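Local structure of truncated hemoglobin from geobacillus stearothermophilus (Geobacillus stearothermophilus, 2BKM) at residues P60-T63 / A64-H68. The protein is a truncated haemoglobin that binds haem and molecular oxygen, and probably serves in oxygen storage or transport. Numbering follows the deposited sequence.
Sequences PLYT and AEHGH. With HEM (protoporphyrin IX containing Fe), chain D.
Tyr62 and His66, one turn apart in the short helix 61-66, lie with their side chains crossed at about a right angle. His66 CB sits over one face of the phenol, 3.9 Å from the Tyr62 ring centroid in a CH-pi contact, and His66 CD2 lies over the rim of that face, 3.6 Å from Tyr62 CD1; the ring planes are inclined at 40°. With CG anti to the backbone N (chi1 179°), the phenol is carried past His66 toward the haem, where Tyr62 OH gives a very short hydrogen bond of 2.5 Å to propionate oxygen O2D. The imidazole is anchored by NE2 to Gln50 of helix 42-55.

Backbone bonds wind the turn: Ala64 N to Pro60 O, His66 N to Tyr62 O (2.8 Å) and Gly67 N to Thr63 O (2.8 Å). Gly67, the first residue past the helix, has a positive phi, and Gly67 O lies 3.3 Å from Thr63 CA in a CA-H...O contact. Thr63 OG1 bonds to Gln54.

A phenylalanine in place of Tyr62 would probably leave propionate oxygen O2D without its phenol donor. Thr44 OG1 and Lys47 NZ also hydrogen-bond to the haem; the Tyr62 phenol adds a polar link from helix 61-66.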
loop_
_atom_site.group_PDB
_atom_site.type_symbol
_atom_site.label_atom_id
_atom_site.label_comp_id
_atom_site.label_asym_id
_atom_site.label_seq_id
_atom_site.Cartn_x
_atom_site.Cartn_y
_atom_site.Cartn_z
ATOM N N PRO A 60 12.904 9.934 2.291
ATOM C CA PRO A 60 11.639 10.310 2.949
ATOM C C PRO A 60 10.788 11.200 2.055
ATOM O O PRO A 60 10.449 12.342 2.391
ATOM C CB PRO A 60 12.106 11.041 4.212
ATOM C CG PRO A 60 13.447 11.649 3.754
ATOM C CD PRO A 60 14.067 10.690 2.830
ATOM N N LEU A 61 10.381 10.654 0.915
ATOM C CA LEU A 61 9.712 11.427 -0.113
ATOM C C LEU A 61 8.339 11.913 0.280
ATOM O O LEU A 61 7.876 12.978 -0.149
ATOM C CB LEU A 61 9.581 10.584 -1.362
ATOM C CG LEU A 61 10.886 10.121 -2.003
ATOM C CD1 LEU A 61 10.561 9.423 -3.313
ATOM C CD2 LEU A 61 11.829 11.292 -2.233
ATOM N N TYR A 62 7.637 11.094 1.041
ATOM C CA TYR A 62 6.293 11.431 1.396
ATOM C C TYR A 62 6.266 12.593 2.390
ATOM O O TYR A 62 5.543 13.563 2.178
ATOM C CB TYR A 62 5.565 10.189 1.966
ATOM C CG TYR A 62 4.140 10.506 2.372
ATOM C CD1 TYR A 62 3.076 10.322 1.488
ATOM C CD2 TYR A 62 3.868 11.074 3.632
ATOM C CE1 TYR A 62 1.769 10.644 1.861
ATOM C CE2 TYR A 62 2.555 11.398 4.002
ATOM C CZ TYR A 62 1.528 11.176 3.130
ATOM O OH TYR A 62 0.267 11.536 3.517
ATOM N N THR A 63 7.075 12.490 3.437
ATOM C CA THR A 63 7.102 13.551 4.446
ATOM C C THR A 63 7.466 14.879 3.789
ATOM O O THR A 63 6.854 15.911 4.086
ATOM C CB THR A 63 8.040 13.202 5.554
ATOM O OG1 THR A 63 7.455 12.131 6.314
ATOM C CG2 THR A 63 8.219 14.397 6.501
ATOM N N ALA A 64 8.424 14.829 2.878
ATOM C CA ALA A 64 8.933 16.047 2.226
ATOM C C ALA A 64 7.803 16.802 1.566
ATOM O O ALA A 64 7.755 18.023 1.596
ATOM C CB ALA A 64 10.011 15.705 1.209
ATOM N N GLU A 65 6.869 16.086 0.962
ATOM C CA GLU A 65 5.796 16.763 0.278
ATOM C C GLU A 65 4.523 16.912 1.083
ATOM O O GLU A 65 3.773 17.873 0.865
ATOM C CB GLU A 65 5.518 16.084 -1.071
ATOM C CG GLU A 65 4.537 16.847 -1.938
ATOM C CD GLU A 65 4.261 16.156 -3.272
ATOM O OE1 GLU A 65 5.171 15.504 -3.820
ATOM O OE2 GLU A 65 3.125 16.314 -3.772
ATOM N N HIS A 66 4.213 15.961 1.963
ATOM C CA HIS A 66 2.906 15.949 2.599
ATOM C C HIS A 66 2.947 16.015 4.119
ATOM O O HIS A 66 1.893 16.063 4.743
ATOM C CB HIS A 66 2.149 14.676 2.186
ATOM C CG HIS A 66 2.187 14.426 0.718
ATOM N ND1 HIS A 66 1.413 15.132 -0.177
ATOM C CD2 HIS A 66 2.944 13.584 -0.024
ATOM C CE1 HIS A 66 1.674 14.719 -1.404
ATOM N NE2 HIS A 66 2.611 13.789 -1.337
ATOM N N GLY A 67 4.137 15.979 4.706
ATOM C CA GLY A 67 4.224 15.953 6.150
ATOM C C GLY A 67 4.172 14.535 6.683
ATOM O O GLY A 67 4.159 13.560 5.916
ATOM N N HIS A 68 4.165 14.398 7.993
ATOM C CA HIS A 68 4.188 13.055 8.588
ATOM C C HIS A 68 3.030 12.213 8.053
ATOM O O HIS A 68 1.937 12.718 7.823
ATOM C CB HIS A 68 4.165 13.139 10.110
ATOM C CG HIS A 68 5.471 13.600 10.706
ATOM N ND1 HIS A 68 6.659 13.598 10.004
ATOM C CD2 HIS A 68 5.772 14.051 11.949
ATOM C CE1 HIS A 68 7.630 14.051 10.779
ATOM N NE2 HIS A 68 7.118 14.329 11.967
HETATM C CHA HEM D . -4.952 7.273 1.307
HETATM C CHB HEM D . -8.035 3.586 1.589
HETATM C CHC HEM D . -4.545 0.967 3.701
HETATM C CHD HEM D . -1.315 4.287 2.442
HETATM C C1A HEM D . -6.045 6.463 1.180
HETATM C C2A HEM D . -7.301 6.906 0.613
HETATM C C3A HEM D . -8.151 5.884 0.693
HETATM C C4A HEM D . -7.463 4.783 1.314
HETATM C CMA HEM D . -9.609 5.873 0.198
HETATM C CAA HEM D . -7.567 8.294 0.006
HETATM C CBA HEM D . -6.816 8.415 -1.307
HETATM C CGA HEM D . -6.713 9.840 -1.816
HETATM O O1A HEM D . -7.333 10.794 -1.241
HETATM O O2A HEM D . -5.967 10.057 -2.805
HETATM C C1B HEM D . -7.360 2.587 2.228
HETATM C C2B HEM D . -7.946 1.335 2.664
HETATM C C3B HEM D . -6.988 0.640 3.268
HETATM C C4B HEM D . -5.749 1.379 3.241
HETATM C CMB HEM D . -9.403 0.881 2.433
HETATM C CAB HEM D . -7.162 -0.745 3.871
HETATM C CBB HEM D . -6.475 -1.156 4.945
HETATM C C1C HEM D . -3.341 1.596 3.466
HETATM C C2C HEM D . -2.034 1.024 3.684
HETATM C C3C HEM D . -1.169 1.983 3.328
HETATM C C4C HEM D . -1.899 3.140 2.875
HETATM C CMC HEM D . -1.716 -0.403 4.220
HETATM C CAC HEM D . 0.368 1.942 3.295
HETATM C CBC HEM D . 1.121 0.963 3.775
HETATM C C1D HEM D . -2.005 5.395 2.063
HETATM C C2D HEM D . -1.379 6.660 1.768
HETATM C C3D HEM D . -2.504 7.573 1.437
HETATM C C4D HEM D . -3.707 6.795 1.597
HETATM C CMD HEM D . 0.125 6.968 1.760
HETATM C CAD HEM D . -2.391 9.033 1.042
HETATM C CBD HEM D . -2.633 9.910 2.278
HETATM C CGD HEM D . -2.657 11.338 1.787
HETATM O O1D HEM D . -3.712 11.809 1.246
HETATM O O2D HEM D . -1.571 11.972 1.884
HETATM N NA HEM D . -6.191 5.158 1.601
HETATM N NB HEM D . -6.033 2.563 2.607
HETATM N NC HEM D . -3.226 2.866 2.954
HETATM N ND HEM D . -3.376 5.516 1.944
HETATM FE FE HEM D . -4.705 4.035 2.295
#